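Local coordinates for protein monooxygenase (Agrobacterium tumefaciens, PDB 2I7G) that probably catalyses a monooxygenase reaction as a TIM-barrel member of the luciferase-like family, at residues S102-S106 with D107-R111; E156-D159 with L160-L164. All blocks are in the same frame, centred on the assembly; numbering follows the deposited sequence.

Contact 1. Residues S102-S106 with D107-R111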
loop_
_atom_site.group_PDB
_atom_site.type_symbol
_atom_site.label_atom_id
_atom_site.label_comp_id
_atom_site.label_asym_id
_atom_site.label_seq_id
_atom_site.Cartn_x
_atom_site.Cartn_y
_atom_site.Cartn_z
ATOM N N SER B 102 -7.411 -7.555 8.248
ATOM C CA SER B 102 -6.100 -7.043 8.636
ATOM C C SER B 102 -5.741 -7.807 9.923
ATOM O O SER B 102 -6.498 -7.762 10.895
ATOM C CB SER B 102 -6.202 -5.553 8.939
ATOM O OG SER B 102 -6.302 -4.779 7.752
ATOM N N VAL B 103 -4.616 -8.527 9.944
ATOM C CA VAL B 103 -4.193 -9.223 11.181
ATOM C C VAL B 103 -3.472 -8.153 12.031
ATOM O O VAL B 103 -2.228 -8.045 12.081
ATOM C CB VAL B 103 -3.323 -10.470 10.900
ATOM C CG1 VAL B 103 -2.986 -11.191 12.226
ATOM C CG2 VAL B 103 -4.081 -11.428 9.928
ATOM N N LEU B 104 -4.292 -7.344 12.685
ATOM C CA LEU B 104 -3.795 -6.143 13.327
ATOM C C LEU B 104 -2.734 -6.443 14.422
ATOM O O LEU B 104 -1.770 -5.666 14.586
ATOM C CB LEU B 104 -4.981 -5.367 13.906
ATOM C CG LEU B 104 -4.606 -4.048 14.581
ATOM C CD1 LEU B 104 -3.926 -3.083 13.554
ATOM C CD2 LEU B 104 -5.893 -3.420 15.186
ATOM N N SER B 105 -2.929 -7.536 15.163
ATOM C CA SER B 105 -2.023 -7.879 16.280
ATOM C C SER B 105 -0.554 -7.906 15.880
ATOM O O SER B 105 0.305 -7.560 16.689
ATOM C CB SER B 105 -2.388 -9.220 16.912
ATOM O OG SER B 105 -3.633 -9.138 17.555
ATOM N N SER B 106 -0.280 -8.305 14.635
ATOM C CA SER B 106 1.098 -8.461 14.162
ATOM C C SER B 106 1.579 -7.294 13.305
ATOM O O SER B 106 2.659 -7.364 12.748
ATOM C CB SER B 106 1.331 -9.826 13.472
ATOM O OG SER B 106 0.231 -10.147 12.660
ATOM N N ASP B 107 0.810 -6.204 13.282
ATOM C CA ASP B 107 1.164 -5.066 12.414
ATOM C C ASP B 107 1.352 -3.817 13.287
ATOM O O ASP B 107 1.135 -3.838 14.520
ATOM C CB ASP B 107 0.114 -4.872 11.308
ATOM C CG ASP B 107 0.718 -4.241 9.974
ATOM O OD1 ASP B 107 1.799 -3.548 9.985
ATOM O OD2 ASP B 107 0.066 -4.436 8.909
ATOM N N ASP B 108 1.780 -2.729 12.665
ATOM C CA ASP B 108 1.907 -1.467 13.390
ATOM C C ASP B 108 0.651 -0.646 13.089
ATOM O O ASP B 108 0.436 -0.304 11.926
ATOM C CB ASP B 108 3.136 -0.704 12.875
ATOM C CG ASP B 108 3.325 0.666 13.584
ATOM O OD1 ASP B 108 2.428 1.151 14.339
ATOM O OD2 ASP B 108 4.420 1.232 13.433
ATOM N N PRO B 109 -0.200 -0.360 14.107
ATOM C CA PRO B 109 -1.444 0.385 13.850
ATOM C C PRO B 109 -1.213 1.767 13.194
ATOM O O PRO B 109 -2.085 2.213 12.453
ATOM C CB PRO B 109 -2.086 0.547 15.227
ATOM C CG PRO B 109 -1.388 -0.417 16.129
ATOM C CD PRO B 109 -0.075 -0.791 15.516
ATOM N N VAL B 110 -0.084 2.418 13.487
ATOM C CA VAL B 110 0.240 3.668 12.794
ATOM C C VAL B 110 0.334 3.441 11.271
ATOM O O VAL B 110 -0.284 4.166 10.490
ATOM C CB VAL B 110 1.500 4.368 13.355
ATOM C CG1 VAL B 110 1.750 5.635 12.556
ATOM C CG2 VAL B 110 1.295 4.693 14.876
ATOM N N ARG B 111 1.097 2.432 10.862
ATOM C CA ARG B 111 1.197 2.117 9.429
ATOM C C ARG B 111 -0.139 1.715 8.826
ATOM O O ARG B 111 -0.464 2.153 7.725
ATOM C CB ARG B 111 2.219 0.994 9.141
ATOM C CG ARG B 111 3.609 1.284 9.665
ATOM C CD ARG B 111 4.274 2.407 8.839
ATOM N NE ARG B 111 5.703 2.475 9.212
ATOM C CZ ARG B 111 6.574 3.314 8.677
ATOM N NH1 ARG B 111 6.196 4.163 7.733
ATOM N NH2 ARG B 111 7.844 3.304 9.087
#

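Contact 2. Residues E156-D159 with L160-L164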
loop_
_atom_site.group_PDB
_atom_site.type_symbol
_atom_site.label_atom_id
_atom_site.label_comp_id
_atom_site.label_asym_id
_atom_site.label_seq_id
_atom_site.Cartn_x
_atom_site.Cartn_y
_atom_site.Cartn_z
ATOM N N GLU B 156 -4.259 -3.750 22.695
ATOM C CA GLU B 156 -3.494 -2.488 22.712
ATOM C C GLU B 156 -3.499 -1.879 21.314
ATOM O O GLU B 156 -3.672 -0.685 21.141
ATOM C CB GLU B 156 -2.056 -2.721 23.168
ATOM C CG GLU B 156 -1.957 -2.990 24.670
ATOM C CD GLU B 156 -0.542 -2.876 25.202
ATOM O OE1 GLU B 156 0.358 -2.484 24.428
ATOM O OE2 GLU B 156 -0.333 -3.186 26.406
ATOM N N LYS B 157 -3.312 -2.718 20.302
ATOM C CA LYS B 157 -3.181 -2.169 18.937
ATOM C C LYS B 157 -4.511 -1.661 18.394
ATOM O O LYS B 157 -4.573 -0.662 17.672
ATOM C CB LYS B 157 -2.516 -3.174 18.001
ATOM C CG LYS B 157 -1.032 -3.299 18.319
ATOM C CD LYS B 157 -0.361 -4.449 17.498
ATOM C CE LYS B 157 1.144 -4.385 17.659
ATOM N NZ LYS B 157 1.843 -5.342 16.751
ATOM N N LEU B 158 -5.583 -2.333 18.786
ATOM C CA LEU B 158 -6.918 -1.859 18.458
ATOM C C LEU B 158 -7.109 -0.542 19.191
ATOM O O LEU B 158 -7.624 0.414 18.572
ATOM C CB LEU B 158 -7.996 -2.890 18.841
ATOM C CG LEU B 158 -9.439 -2.454 18.599
ATOM C CD1 LEU B 158 -9.672 -2.049 17.132
ATOM C CD2 LEU B 158 -10.400 -3.574 18.951
ATOM N N ASP B 159 -6.742 -0.471 20.518
ATOM C CA ASP B 159 -6.876 0.779 21.268
ATOM C C ASP B 159 -6.088 1.910 20.562
ATOM O O ASP B 159 -6.618 3.011 20.321
ATOM C CB ASP B 159 -6.355 0.605 22.698
ATOM C CG ASP B 159 -6.599 1.819 23.551
ATOM O OD1 ASP B 159 -7.780 2.114 23.837
ATOM O OD2 ASP B 159 -5.604 2.449 23.986
ATOM N N LEU B 160 -4.835 1.625 20.172
ATOM C CA LEU B 160 -4.096 2.650 19.359
ATOM C C LEU B 160 -4.796 3.049 18.031
ATOM O O LEU B 160 -4.990 4.237 17.729
ATOM C CB LEU B 160 -2.668 2.238 19.155
ATOM C CG LEU B 160 -1.811 3.158 18.285
ATOM C CD1 LEU B 160 -1.839 4.604 18.822
ATOM C CD2 LEU B 160 -0.408 2.533 18.311
ATOM N N LEU B 161 -5.196 2.065 17.233
ATOM C CA LEU B 161 -5.884 2.360 15.972
ATOM C C LEU B 161 -7.089 3.282 16.180
ATOM O O LEU B 161 -7.301 4.223 15.415
ATOM C CB LEU B 161 -6.345 1.061 15.295
ATOM C CG LEU B 161 -6.995 1.183 13.920
ATOM C CD1 LEU B 161 -6.120 1.911 12.907
ATOM C CD2 LEU B 161 -7.367 -0.221 13.421
ATOM N N LEU B 162 -7.884 3.017 17.208
ATOM C CA LEU B 162 -9.058 3.865 17.471
ATOM C C LEU B 162 -8.661 5.283 17.927
ATOM O O LEU B 162 -9.312 6.262 17.551
ATOM C CB LEU B 162 -9.968 3.218 18.522
ATOM C CG LEU B 162 -10.599 1.884 18.075
ATOM C CD1 LEU B 162 -11.296 1.145 19.236
ATOM C CD2 LEU B 162 -11.558 2.059 16.883
ATOM N N ALA B 163 -7.581 5.384 18.703
ATOM C CA ALA B 163 -7.042 6.691 19.119
ATOM C C ALA B 163 -6.618 7.508 17.890
ATOM O O ALA B 163 -6.921 8.708 17.803
ATOM C CB ALA B 163 -5.869 6.488 20.045
ATOM N N LEU B 164 -5.962 6.828 16.945
ATOM C CA LEU B 164 -5.447 7.476 15.732
ATOM C C LEU B 164 -6.581 8.019 14.895
ATOM O O LEU B 164 -6.488 9.112 14.353
ATOM C CB LEU B 164 -4.643 6.478 14.899
ATOM C CG LEU B 164 -3.328 5.966 15.489
ATOM C CD1 LEU B 164 -2.778 4.878 14.578
ATOM C CD2 LEU B 164 -2.320 7.138 15.695
#

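Contact 1. Residues S102-S106 with D107-R111
Leu104 and Asp107 close a 3-10 turn in the loop that follows strand 96-99 of the TIM barrel and leads into helix 109-122. The backbone bond from Asp107 N to Leu104 O is 2.9 Å long and fairly straight at 163°, although the N-H meets the oxygen from above the carbonyl plane. Just upstream, Val103 centres an inverse gamma turn, which Leu104 N closes weakly on Ser102 O. The chain bends sharply before the helix starts.

Side-chain-to-backbone bonds then set the helix entrance. Asp107 OD1 takes Asp108 N on the anti side of its carboxylate, at 2.8 Å. One residue on, Asp108 is the N-cap: its OD1 accepts Val110 N at 2.9 Å from well above the carboxylate plane, forming an Asx turn, and also accepts His177 NE2.

The second subunit meets the same region. Its Arg111 NH2 bonds to Ser106 O, and Arg111 of this chain forms a salt bridge with its Glu70.

Apolar contact is slight. In Leu104, CG anti to the amide nitrogen (chi1 -178°) and a chi2 of 61° together bring one methyl, CD1, to 4.4 Å from Pro109 CB.

Contact 2. Residues E156-D159 with L160-L164
Lys157 NZ is gripped by three oxygens, Ser105 O, Asp107 O and Tyr145 OH, while the backbone carbonyl of the same residue receives Leu161 N. The side chain is almost fully extended beyond CB and delivers NZ to these oxygens, which would satisfy a largely buried ammonium group.

Four consecutive i to i+4 bonds form the helical core of the contact. Leu160 N to Glu156 O and Leu161 N to Lys157 O are the shorter pair, both 2.8 Å, and nearly straight at 170° and 169°. Leu162 N to Leu158 O and Ala163 N to Asp159 O follow at 3.0 Å; in the former the donor lies almost in line with the carbonyl bond.

Among the side chains, Leu158 and Leu162 meet one turn apart, crossing at a slant. Leu158 has CG anti to its N (chi1 177°), whereas Leu162 CG lies opposite its own carbonyl carbon, and the pair comes together with Leu162 CD1 4.1 Å from Leu158 CG. Leu162 CG also lies over the helix backbone, 3.4 Å from Leu158 O.

Glu156 accepts from Thr175 OG1 and Lys176 N with separate carboxylate oxygens, and Asp159 OD2 takes Trp172 NE1, against whose residue Leu160 also packs.

With Leu160, Leu161 and Leu164 packed on helix 109-122, Leu158 and Leu161 on strand 196-200, and Asp159 at the exposed surface, this is an amphipathic helix of the barrel's outer layer, in the long, elaborated beta-alpha-beta connection between the parallel strands 127-131 and 196-200.

Overall arrangement
Both contacts are local and lie on the same side of the chain's centre, their own centres about 10 Å apart. Contact 1 is buried and belongs to a loop running into helix 109-122, so its bonds are short-range turns and a cap, and the second subunit reaches it. Contact 2 is only partly buried, is held by regular helical bonds, and has no neighbouring chain against it. The two meet directly: Lys157 of contact 2 joins the loop before helix 109-122 to helix 150-166. Packing continues the junction, with Pro109 O lying 3.5 Å from Leu164 CD1.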